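Local coordinates for protein phosphoribosylaminoimidazole carboxylase, ATPase subunit (Thermus thermophilus, PDB 3AW8) that probably catalyses the ATP-dependent carboxylation of 5-aminoimidazole ribonucleotide with bicarbonate to N5-carboxyaminoimidazole ribonucleotide, a step of purine biosynthesis, at residues L48-L53 / A75-G80; L62-F67 / E280-A285; E100-Q105 / P112-V117; V181-V186 / K224-Y229. One frame throughout, in Å; residues are numbered along the deposited sequence.

Contact 1: residues L48-L53 / A75-G80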
# COMPACT_ATOMS: atom_id res chain seq x y z
N LEU A 48 -17.82 -23.33 11.90
CA LEU A 48 -18.58 -24.56 11.84
C LEU A 48 -20.09 -24.32 11.87
O LEU A 48 -20.87 -25.27 11.94
CB LEU A 48 -18.15 -25.50 12.97
CG LEU A 48 -16.71 -25.97 12.77
CD1 LEU A 48 -16.34 -26.97 13.85
CD2 LEU A 48 -16.55 -26.57 11.37
N ASP A 49 -20.47 -23.05 11.81
CA ASP A 49 -21.88 -22.67 11.77
C ASP A 49 -22.19 -22.65 10.28
O ASP A 49 -21.93 -21.66 9.59
CB ASP A 49 -22.08 -21.28 12.39
CG ASP A 49 -23.47 -20.71 12.13
OD1 ASP A 49 -23.78 -19.64 12.71
OD2 ASP A 49 -24.25 -21.30 11.35
N GLU A 50 -22.73 -23.75 9.78
CA GLU A 50 -23.03 -23.89 8.36
C GLU A 50 -23.83 -22.71 7.82
O GLU A 50 -23.63 -22.29 6.69
CB GLU A 50 -23.78 -25.20 8.12
CG GLU A 50 -23.62 -25.75 6.72
CD GLU A 50 -24.10 -27.18 6.60
OE1 GLU A 50 -23.77 -27.83 5.58
OE2 GLU A 50 -24.80 -27.67 7.51
N GLY A 51 -24.74 -22.19 8.64
CA GLY A 51 -25.56 -21.06 8.22
C GLY A 51 -24.71 -19.86 7.84
O GLY A 51 -24.83 -19.30 6.75
N ALA A 52 -23.82 -19.46 8.76
CA ALA A 52 -22.95 -18.33 8.52
C ALA A 52 -22.02 -18.62 7.36
O ALA A 52 -21.76 -17.76 6.52
CB ALA A 52 -22.15 -18.03 9.78
N LEU A 53 -21.54 -19.86 7.29
CA LEU A 53 -20.63 -20.26 6.23
C LEU A 53 -21.24 -20.01 4.85
O LEU A 53 -20.67 -19.29 4.04
CB LEU A 53 -20.27 -21.74 6.36
CG LEU A 53 -18.80 -22.13 6.22
CD1 LEU A 53 -18.69 -23.55 5.74
CD2 LEU A 53 -18.11 -21.24 5.22
N ALA A 75 -13.63 -25.35 4.91
CA ALA A 75 -13.02 -25.13 3.60
C ALA A 75 -13.55 -26.14 2.59
O ALA A 75 -13.83 -25.77 1.45
CB ALA A 75 -11.51 -25.24 3.70
N ARG A 76 -13.67 -27.40 2.99
CA ARG A 76 -14.16 -28.44 2.08
C ARG A 76 -15.65 -28.30 1.78
O ARG A 76 -16.11 -28.67 0.70
CB ARG A 76 -13.86 -29.84 2.65
CG ARG A 76 -12.40 -30.24 2.53
CD ARG A 76 -12.13 -31.64 3.07
NE ARG A 76 -10.71 -32.00 3.05
CZ ARG A 76 -9.98 -32.07 1.94
NH1 ARG A 76 -10.52 -31.80 0.76
NH2 ARG A 76 -8.69 -32.41 2.01
N ARG A 77 -16.41 -27.75 2.73
CA ARG A 77 -17.84 -27.55 2.55
C ARG A 77 -18.11 -26.58 1.40
O ARG A 77 -19.08 -26.75 0.66
CB ARG A 77 -18.46 -27.00 3.83
CG ARG A 77 -19.94 -26.66 3.71
CD ARG A 77 -20.80 -27.92 3.72
NE ARG A 77 -22.22 -27.62 3.53
CZ ARG A 77 -22.77 -27.30 2.37
NH1 ARG A 77 -24.06 -27.03 2.29
NH2 ARG A 77 -22.02 -27.27 1.27
N LEU A 78 -17.26 -25.58 1.25
CA LEU A 78 -17.42 -24.59 0.19
C LEU A 78 -16.73 -24.99 -1.10
O LEU A 78 -17.06 -24.47 -2.16
CB LEU A 78 -16.87 -23.24 0.65
CG LEU A 78 -17.76 -22.28 1.46
CD1 LEU A 78 -18.59 -23.03 2.47
CD2 LEU A 78 -16.86 -21.28 2.15
N GLU A 79 -15.77 -25.90 -1.00
CA GLU A 79 -15.00 -26.34 -2.16
C GLU A 79 -15.89 -26.73 -3.34
O GLU A 79 -15.58 -26.42 -4.49
CB GLU A 79 -14.09 -27.51 -1.80
CG GLU A 79 -12.87 -27.63 -2.71
CD GLU A 79 -11.80 -28.55 -2.14
OE1 GLU A 79 -10.61 -28.40 -2.53
OE2 GLU A 79 -12.14 -29.43 -1.31
N GLY A 80 -17.00 -27.40 -3.05
CA GLY A 80 -17.89 -27.79 -4.12
C GLY A 80 -18.54 -26.58 -4.76
O GLY A 80 -18.49 -26.42 -5.98
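Glu50 and Leu53, in the first turn of helix 50-57, meet Arg77 and Leu78 of helix 72-81, and the CA atoms of Leu53 and Leu78 lie 8.1 Å apart, a spacing wide enough for side chains to fill. The two helices precede and follow strand 62-65 in the Rossmann-like preATP-grasp domain. Leucines suit the buried half, since their branched methyls fill the space between the helices without needing polar partners. Both methyls of Leu53 lie against Leu78: CD1 meets CD1 of that residue, and CD2 meets both of its methyls. CD1 of Leu53 also lies 3.9 Å from Arg77 CG, so the aliphatic part of the arginine extends the apolar patch outward. Phe56 and Ala57 add further cover to Leu78.

Toward the solvent side the chemistry turns polar. Glu50 runs extended, with CG anti to the backbone N (chi1 -155°), and this carries its carboxylate across to Arg77, whose own chain bends at chi2 (75°). The long, flexible chains suit a charged pair that must span the gap between helices. Helix 50-57 itself begins with Asp49 as N-cap, where OD2 accepts weak bonds from Gly51 N and Ala52 N. The salt bridge closes the contact: Arg77 NE donates almost straight, 2.6 Å to Glu50 OE1, to the anti lone pair and within the guanidinium plane, while the carboxylate plane stands 86° from it.

Contact 2: residues L62-F67 / E280-A285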
# COMPACT_ATOMS: atom_id res chain seq x y z
N LEU A 62 -14.45 -16.51 -5.55
CA LEU A 62 -13.57 -17.56 -5.05
C LEU A 62 -13.38 -17.38 -3.54
O LEU A 62 -13.75 -16.35 -2.99
CB LEU A 62 -12.21 -17.51 -5.77
CG LEU A 62 -11.25 -16.34 -5.51
CD1 LEU A 62 -10.38 -16.64 -4.29
CD2 LEU A 62 -10.36 -16.12 -6.73
N VAL A 63 -12.81 -18.38 -2.89
CA VAL A 63 -12.59 -18.33 -1.46
C VAL A 63 -11.19 -18.79 -1.10
O VAL A 63 -10.73 -19.82 -1.59
CB VAL A 63 -13.60 -19.21 -0.70
CG1 VAL A 63 -13.24 -19.26 0.78
CG2 VAL A 63 -15.00 -18.66 -0.89
N THR A 64 -10.52 -18.01 -0.25
CA THR A 64 -9.18 -18.33 0.21
C THR A 64 -9.21 -18.17 1.74
O THR A 64 -10.24 -17.78 2.29
CB THR A 64 -8.14 -17.38 -0.45
OG1 THR A 64 -6.81 -17.77 -0.08
CG2 THR A 64 -8.40 -15.93 -0.05
N TYR A 65 -8.12 -18.47 2.43
CA TYR A 65 -8.13 -18.34 3.89
C TYR A 65 -6.84 -17.75 4.45
O TYR A 65 -5.79 -17.86 3.82
CB TYR A 65 -8.39 -19.71 4.54
CG TYR A 65 -7.70 -20.85 3.83
CD1 TYR A 65 -8.29 -21.48 2.73
CD2 TYR A 65 -6.43 -21.26 4.22
CE1 TYR A 65 -7.62 -22.50 2.04
CE2 TYR A 65 -5.76 -22.28 3.54
CZ TYR A 65 -6.35 -22.89 2.45
OH TYR A 65 -5.68 -23.88 1.78
N GLU A 66 -6.93 -17.13 5.63
CA GLU A 66 -5.76 -16.52 6.28
C GLU A 66 -5.54 -17.07 7.68
O GLU A 66 -4.44 -17.03 8.20
CB GLU A 66 -5.91 -15.00 6.35
CG GLU A 66 -7.15 -14.50 7.12
CD GLU A 66 -6.82 -13.96 8.51
OE1 GLU A 66 -7.18 -14.60 9.52
OE2 GLU A 66 -6.19 -12.88 8.59
N PHE A 67 -6.60 -17.59 8.27
CA PHE A 67 -6.55 -18.18 9.61
C PHE A 67 -6.03 -19.61 9.42
O PHE A 67 -6.77 -20.47 8.94
CB PHE A 67 -7.97 -18.17 10.18
CG PHE A 67 -8.11 -18.86 11.49
CD1 PHE A 67 -9.36 -19.28 11.92
CD2 PHE A 67 -7.01 -19.08 12.32
CE1 PHE A 67 -9.53 -19.91 13.15
CE2 PHE A 67 -7.17 -19.71 13.56
CZ PHE A 67 -8.43 -20.12 13.97
N GLU A 280 -0.18 -9.09 -2.48
CA GLU A 280 -0.62 -8.87 -3.85
C GLU A 280 -0.40 -10.14 -4.68
O GLU A 280 -1.26 -10.52 -5.48
CB GLU A 280 0.12 -7.69 -4.49
CG GLU A 280 -0.33 -7.47 -5.93
CD GLU A 280 0.34 -6.30 -6.63
OE1 GLU A 280 0.35 -6.31 -7.88
OE2 GLU A 280 0.85 -5.38 -5.95
N ASN A 281 0.74 -10.80 -4.50
CA ASN A 281 1.03 -12.01 -5.26
C ASN A 281 0.06 -13.14 -4.96
O ASN A 281 -0.34 -13.89 -5.87
CB ASN A 281 2.47 -12.47 -5.01
CG ASN A 281 3.37 -12.24 -6.21
OD1 ASN A 281 4.59 -12.25 -6.10
ND2 ASN A 281 2.76 -12.04 -7.37
N HIS A 282 -0.33 -13.28 -3.70
CA HIS A 282 -1.27 -14.32 -3.33
C HIS A 282 -2.54 -14.07 -4.11
O HIS A 282 -3.13 -15.00 -4.68
CB HIS A 282 -1.58 -14.27 -1.84
CG HIS A 282 -2.55 -15.33 -1.40
ND1 HIS A 282 -2.18 -16.63 -1.17
CD2 HIS A 282 -3.89 -15.27 -1.17
CE1 HIS A 282 -3.24 -17.33 -0.81
NE2 HIS A 282 -4.29 -16.53 -0.80
N LEU A 283 -2.95 -12.81 -4.15
CA LEU A 283 -4.15 -12.40 -4.85
C LEU A 283 -4.01 -12.66 -6.35
O LEU A 283 -4.93 -13.19 -6.98
CB LEU A 283 -4.42 -10.91 -4.59
CG LEU A 283 -5.58 -10.46 -3.68
CD1 LEU A 283 -5.91 -11.51 -2.64
CD2 LEU A 283 -5.19 -9.14 -3.02
N ARG A 284 -2.87 -12.30 -6.91
CA ARG A 284 -2.65 -12.51 -8.34
C ARG A 284 -2.69 -14.00 -8.65
O ARG A 284 -3.31 -14.42 -9.65
CB ARG A 284 -1.31 -11.88 -8.76
CG ARG A 284 -1.38 -10.36 -8.77
CD ARG A 284 -0.02 -9.66 -8.72
NE ARG A 284 0.62 -9.57 -10.03
CZ ARG A 284 1.51 -8.64 -10.38
NH1 ARG A 284 1.87 -7.69 -9.52
NH2 ARG A 284 2.04 -8.67 -11.59
N ALA A 285 -2.08 -14.80 -7.79
CA ALA A 285 -2.07 -16.24 -7.96
C ALA A 285 -3.47 -16.83 -8.01
O ALA A 285 -3.88 -17.38 -9.03
CB ALA A 285 -1.28 -16.90 -6.85
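His282 reaches from helix 278-287 to Thr64 on strand 62-65, and this one polar meeting carries the contact between the two segments. The helical segment opens with Glu280, whose carbonyl O accepts the backbone bond from Arg284 N and whose OE1 receives a weak, bent bond from Arg284 NH1, part of a salt bridge between residues one helical turn apart. Next in contact comes His282. Its CG stands anti to the backbone N (chi1 180°), which sends the ring straight out from the helix to meet Thr64 coming from the opposite direction. NE2 donates to Thr64 OG1 over 2.9 Å, with the hydroxyl oxygen at the ring edge and only 1° out of the ring plane. On the far side of the imidazole, ND1 is bonded to Val242 N. Histidine suits this place because it can donate at one nitrogen and accept at the other, and threonine because its hydroxyl also bonds to Tyr85 O, so that both groups are satisfied in a buried setting. A leucine in place of His282 would probably leave Thr64 OG1 without its donor and Val242 N without its acceptor. Leu283 follows, resting on Leu14 of helix 9-18, which His282 touches too. Arg284 turns elsewhere, bonding through NE to Pro290 O and packing on Leu316 of the second subunit. Farther along the same helix, Val286 and Leu287 receive the side chain of Leu62. Strand 62-65 is the last of the four parallel strands within the chain that form the Rossmann-like sheet of the preATP-grasp domain, here tied to a helix far along the chain.

Contact 3: residues E100-Q105 / P112-V117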
# COMPACT_ATOMS: atom_id res chain seq x y z
N GLU A 100 2.67 -33.46 8.30
CA GLU A 100 3.51 -32.43 7.69
C GLU A 100 4.90 -32.98 7.38
O GLU A 100 5.38 -32.89 6.24
CB GLU A 100 3.62 -31.24 8.64
CG GLU A 100 3.85 -29.91 7.98
CD GLU A 100 3.89 -28.76 8.98
OE1 GLU A 100 3.81 -27.59 8.56
OE2 GLU A 100 4.01 -29.05 10.19
N LYS A 101 5.54 -33.54 8.40
CA LYS A 101 6.88 -34.11 8.27
C LYS A 101 6.94 -35.25 7.25
O LYS A 101 7.83 -35.29 6.40
CB LYS A 101 7.37 -34.61 9.63
CG LYS A 101 8.40 -33.73 10.31
CD LYS A 101 7.82 -32.41 10.79
CE LYS A 101 8.67 -31.80 11.90
NZ LYS A 101 10.09 -31.57 11.50
N THR A 102 5.99 -36.19 7.33
CA THR A 102 5.98 -37.32 6.40
C THR A 102 5.85 -36.82 4.98
O THR A 102 6.55 -37.30 4.08
CB THR A 102 4.82 -38.30 6.68
OG1 THR A 102 3.58 -37.69 6.30
CG2 THR A 102 4.78 -38.68 8.14
N PHE A 103 4.96 -35.86 4.77
CA PHE A 103 4.74 -35.29 3.44
C PHE A 103 6.04 -34.75 2.82
O PHE A 103 6.39 -35.11 1.69
CB PHE A 103 3.68 -34.19 3.51
CG PHE A 103 3.54 -33.39 2.24
CD1 PHE A 103 4.25 -32.21 2.06
CD2 PHE A 103 2.70 -33.83 1.22
CE1 PHE A 103 4.12 -31.46 0.89
CE2 PHE A 103 2.57 -33.09 0.04
CZ PHE A 103 3.28 -31.90 -0.12
N PHE A 104 6.75 -33.90 3.55
CA PHE A 104 7.99 -33.35 3.04
C PHE A 104 9.07 -34.43 3.00
O PHE A 104 9.89 -34.46 2.08
CB PHE A 104 8.46 -32.16 3.90
CG PHE A 104 7.88 -30.85 3.46
CD1 PHE A 104 6.55 -30.54 3.71
CD2 PHE A 104 8.65 -29.94 2.75
CE1 PHE A 104 5.98 -29.36 3.26
CE2 PHE A 104 8.09 -28.74 2.29
CZ PHE A 104 6.76 -28.45 2.54
N GLN A 105 9.06 -35.30 4.00
CA GLN A 105 10.04 -36.38 4.03
C GLN A 105 9.84 -37.22 2.77
O GLN A 105 10.80 -37.76 2.22
CB GLN A 105 9.83 -37.25 5.27
CG GLN A 105 10.60 -38.57 5.22
CD GLN A 105 10.44 -39.38 6.49
OE1 GLN A 105 11.08 -39.09 7.50
NE2 GLN A 105 9.57 -40.38 6.45
N PRO A 112 14.08 -32.93 10.59
CA PRO A 112 14.72 -33.45 11.80
C PRO A 112 14.26 -34.88 12.04
O PRO A 112 13.21 -35.28 11.55
CB PRO A 112 14.21 -32.51 12.90
CG PRO A 112 13.94 -31.24 12.16
CD PRO A 112 13.30 -31.72 10.89
N PRO A 113 15.04 -35.67 12.79
CA PRO A 113 14.56 -37.04 13.01
C PRO A 113 13.27 -36.93 13.82
O PRO A 113 13.24 -36.27 14.86
CB PRO A 113 15.71 -37.67 13.80
CG PRO A 113 16.28 -36.50 14.56
CD PRO A 113 16.31 -35.43 13.50
N PHE A 114 12.21 -37.57 13.33
CA PHE A 114 10.93 -37.53 14.01
C PHE A 114 10.29 -38.92 14.08
O PHE A 114 10.51 -39.76 13.20
CB PHE A 114 9.96 -36.61 13.27
CG PHE A 114 9.51 -37.15 11.94
CD1 PHE A 114 10.29 -36.98 10.80
CD2 PHE A 114 8.31 -37.84 11.83
CE1 PHE A 114 9.89 -37.49 9.58
CE2 PHE A 114 7.89 -38.35 10.61
CZ PHE A 114 8.68 -38.18 9.48
N HIS A 115 9.49 -39.14 15.11
CA HIS A 115 8.83 -40.42 15.27
C HIS A 115 7.48 -40.25 15.96
O HIS A 115 7.34 -39.49 16.91
CB HIS A 115 9.73 -41.37 16.06
CG HIS A 115 9.29 -42.81 16.01
ND1 HIS A 115 8.37 -43.34 16.89
CD2 HIS A 115 9.64 -43.82 15.18
CE1 HIS A 115 8.17 -44.61 16.60
NE2 HIS A 115 8.93 -44.93 15.57
N PRO A 116 6.45 -40.96 15.45
CA PRO A 116 5.09 -40.91 16.00
C PRO A 116 5.03 -41.49 17.41
O PRO A 116 5.60 -42.55 17.67
CB PRO A 116 4.29 -41.75 15.00
CG PRO A 116 5.06 -41.61 13.73
CD PRO A 116 6.47 -41.74 14.21
N VAL A 117 4.35 -40.81 18.32
CA VAL A 117 4.24 -41.31 19.69
C VAL A 117 2.81 -41.27 20.23
O VAL A 117 2.28 -40.21 20.56
CB VAL A 117 5.16 -40.53 20.65
CG1 VAL A 117 6.61 -40.71 20.23
CG2 VAL A 117 4.79 -39.06 20.68
O HOH W 1 10.98 -40.52 10.31
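Lys101 lays its aliphatic chain over one face of the Phe114 ring, the tight part of this meeting between helix 97-107 and strand 114-117. CB of Lys101 sits 3.7 Å from the ring centroid and 6° off the normal, a CH-pi contact, while Thr102 CG2 comes within 4.0 Å of Phe114 CE2. Phe114 can receive them because its CG lies between the backbone N and the carbonyl carbon (chi1 70°), turning the ring toward the helix. Lysine suits the place by being apolar along its first carbons and charged at its end: NZ passes Pro112 CD at 3.3 Å to reach Phe256 O by a weak bond and Glu172 by a long, weak ion pair.

The other face is looser and wet. A water lies over it, offset toward the rim, and donates to Phe114 O at 3.0 Å and to Gln105 OE1; the exact place of that amide, modelled too near the ring, is doubtful. With an alanine in place of Phe114, the CB and CG of Lys101 would probably lose their aromatic cover and be held less firmly, NZ keeping its weak partners. Since Glu172 binds AMP, the ring probably helps hold a second-shell lysine beside the nucleotide pocket.

Contact 4: residues V181-V186 / K224-Y229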
# COMPACT_ATOMS: atom_id res chain seq x y z
N VAL A 181 15.28 -19.95 9.01
CA VAL A 181 15.00 -19.17 7.82
C VAL A 181 13.69 -19.67 7.22
O VAL A 181 13.20 -20.73 7.58
CB VAL A 181 16.15 -19.29 6.77
CG1 VAL A 181 17.44 -18.75 7.36
CG2 VAL A 181 16.32 -20.73 6.30
N SER A 182 13.12 -18.89 6.31
CA SER A 182 11.88 -19.29 5.67
C SER A 182 11.89 -18.81 4.24
O SER A 182 12.55 -17.83 3.91
CB SER A 182 10.67 -18.70 6.41
OG SER A 182 10.57 -17.31 6.18
N LEU A 183 11.16 -19.52 3.39
CA LEU A 183 11.08 -19.16 1.99
C LEU A 183 9.63 -19.02 1.58
O LEU A 183 8.87 -19.98 1.64
CB LEU A 183 11.75 -20.23 1.12
CG LEU A 183 11.69 -19.95 -0.38
CD1 LEU A 183 13.10 -19.80 -0.92
CD2 LEU A 183 10.96 -21.07 -1.10
N LEU A 184 9.24 -17.81 1.20
CA LEU A 184 7.87 -17.59 0.76
C LEU A 184 7.87 -17.90 -0.73
O LEU A 184 8.67 -17.37 -1.49
CB LEU A 184 7.43 -16.14 1.00
CG LEU A 184 7.29 -15.64 2.44
CD1 LEU A 184 6.56 -16.68 3.25
CD2 LEU A 184 8.65 -15.37 3.06
N ALA A 185 6.97 -18.78 -1.15
CA ALA A 185 6.87 -19.15 -2.56
C ALA A 185 5.44 -18.97 -3.02
O ALA A 185 4.51 -18.96 -2.22
CB ALA A 185 7.31 -20.61 -2.76
N VAL A 186 5.26 -18.82 -4.33
CA VAL A 186 3.92 -18.63 -4.86
C VAL A 186 3.73 -19.33 -6.20
O VAL A 186 4.62 -19.36 -7.04
CB VAL A 186 3.60 -17.12 -4.97
CG1 VAL A 186 4.82 -16.37 -5.46
CG2 VAL A 186 2.43 -16.90 -5.91
N LYS A 224 18.52 -21.68 -4.37
CA LYS A 224 18.02 -22.70 -5.27
C LYS A 224 17.56 -23.93 -4.50
O LYS A 224 16.57 -24.57 -4.87
CB LYS A 224 19.11 -23.08 -6.28
CG LYS A 224 19.06 -22.31 -7.59
CD LYS A 224 19.09 -20.80 -7.38
CE LYS A 224 18.99 -20.06 -8.72
NZ LYS A 224 17.77 -20.45 -9.49
N LYS A 225 18.28 -24.24 -3.43
CA LYS A 225 17.98 -25.39 -2.59
C LYS A 225 16.56 -25.24 -2.04
O LYS A 225 15.70 -26.11 -2.24
CB LYS A 225 19.01 -25.47 -1.45
CG LYS A 225 19.15 -26.83 -0.75
CD LYS A 225 20.38 -26.83 0.17
CE LYS A 225 20.63 -28.17 0.87
NZ LYS A 225 19.61 -28.52 1.91
N ALA A 226 16.31 -24.12 -1.37
CA ALA A 226 15.01 -23.82 -0.79
C ALA A 226 13.92 -23.77 -1.86
O ALA A 226 12.85 -24.34 -1.70
CB ALA A 226 15.07 -22.49 -0.05
N GLU A 227 14.21 -23.08 -2.96
CA GLU A 227 13.25 -22.97 -4.04
C GLU A 227 12.90 -24.33 -4.61
O GLU A 227 11.75 -24.59 -4.96
CB GLU A 227 13.81 -22.06 -5.14
CG GLU A 227 14.00 -20.62 -4.68
CD GLU A 227 14.34 -19.68 -5.82
OE1 GLU A 227 13.60 -19.68 -6.82
OE2 GLU A 227 15.34 -18.94 -5.72
N ALA A 228 13.89 -25.21 -4.69
CA ALA A 228 13.69 -26.56 -5.21
C ALA A 228 12.72 -27.33 -4.32
O ALA A 228 11.77 -27.96 -4.80
CB ALA A 228 15.02 -27.27 -5.29
N TYR A 229 12.97 -27.29 -3.02
CA TYR A 229 12.09 -27.98 -2.08
C TYR A 229 10.68 -27.40 -2.21
O TYR A 229 9.69 -28.13 -2.20
CB TYR A 229 12.58 -27.80 -0.64
CG TYR A 229 13.97 -28.34 -0.35
CD1 TYR A 229 14.34 -29.62 -0.77
CD2 TYR A 229 14.88 -27.61 0.40
CE1 TYR A 229 15.59 -30.15 -0.44
CE2 TYR A 229 16.13 -28.14 0.74
CZ TYR A 229 16.48 -29.41 0.32
OH TYR A 229 17.69 -29.95 0.68
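Leu183 CD1 rests 3.4 Å from Ala226 CB, where strand 179-187 of the ATP-grasp domain's antiparallel sheet is covered by helix 220-237. The same methyl touches Glu227 CG at 4.0 Å, so the glutamate contributes its aliphatic part, its side chain crossing that of the leucine at about a right angle. The other methyl, CD2, lies against the helix backbone, 3.8 Å from Ala226 O. Leucine is long enough to span from sheet to helix, and alanine small enough to let the helix come near: the CA atoms of Leu183 and Ala226 are 6.7 Å apart. With CG anti to its backbone N (chi1 179°), Leu183 spreads its two branches over the helix surface.

Beyond these, Leu198 of the adjoining strand 193-204 touches both Leu183 and Ala226, and Gln223 and Ala230 of the helix also pack on Leu183. The strand is fixed by backbone bonds such as that of Leu183 with Leu245, and its alternation sends Ser182 away from the helix, where OG bonds to Ser266 and Asn201. On the helix, Lys225 NZ, lying in the plane of the Tyr229 ring, donates to Tyr229 OH over 2.7 Å and forms a long, weak ion pair with Glu253; Val109 and Pro110 touch that tyrosine. Glu227 keeps its charged end apart, OE2 making a weak bond to Gln223. No hydrogen bond joins the two segments, so they meet through apolar contact, and shape and size rather than direction decide the fit.

Along the chain, contact 1 and contact 2 cross: strand 62-65 of contact 2 falls between the two helices of contact 1. Contact 1 and the 62-67 half of contact 2 belong to the preATP-grasp region, and the two contacts have centres about 17 Å apart. Helix 278-287 brings the chain back to the N-terminal sheet after it has passed through contacts 3 and 4. These follow in series within the ATP-grasp domain, centres about 19 Å apart, on different antiparallel sheets. Contacts 2 and 4 touch, Ala285 CB lying 3.8 Å from Val186 CG2, so helix 278-287 meets both the N-terminal sheet and the large antiparallel sheet. In contact 3 the side chain of Pro112 comes to about 5 Å from the bound AMP.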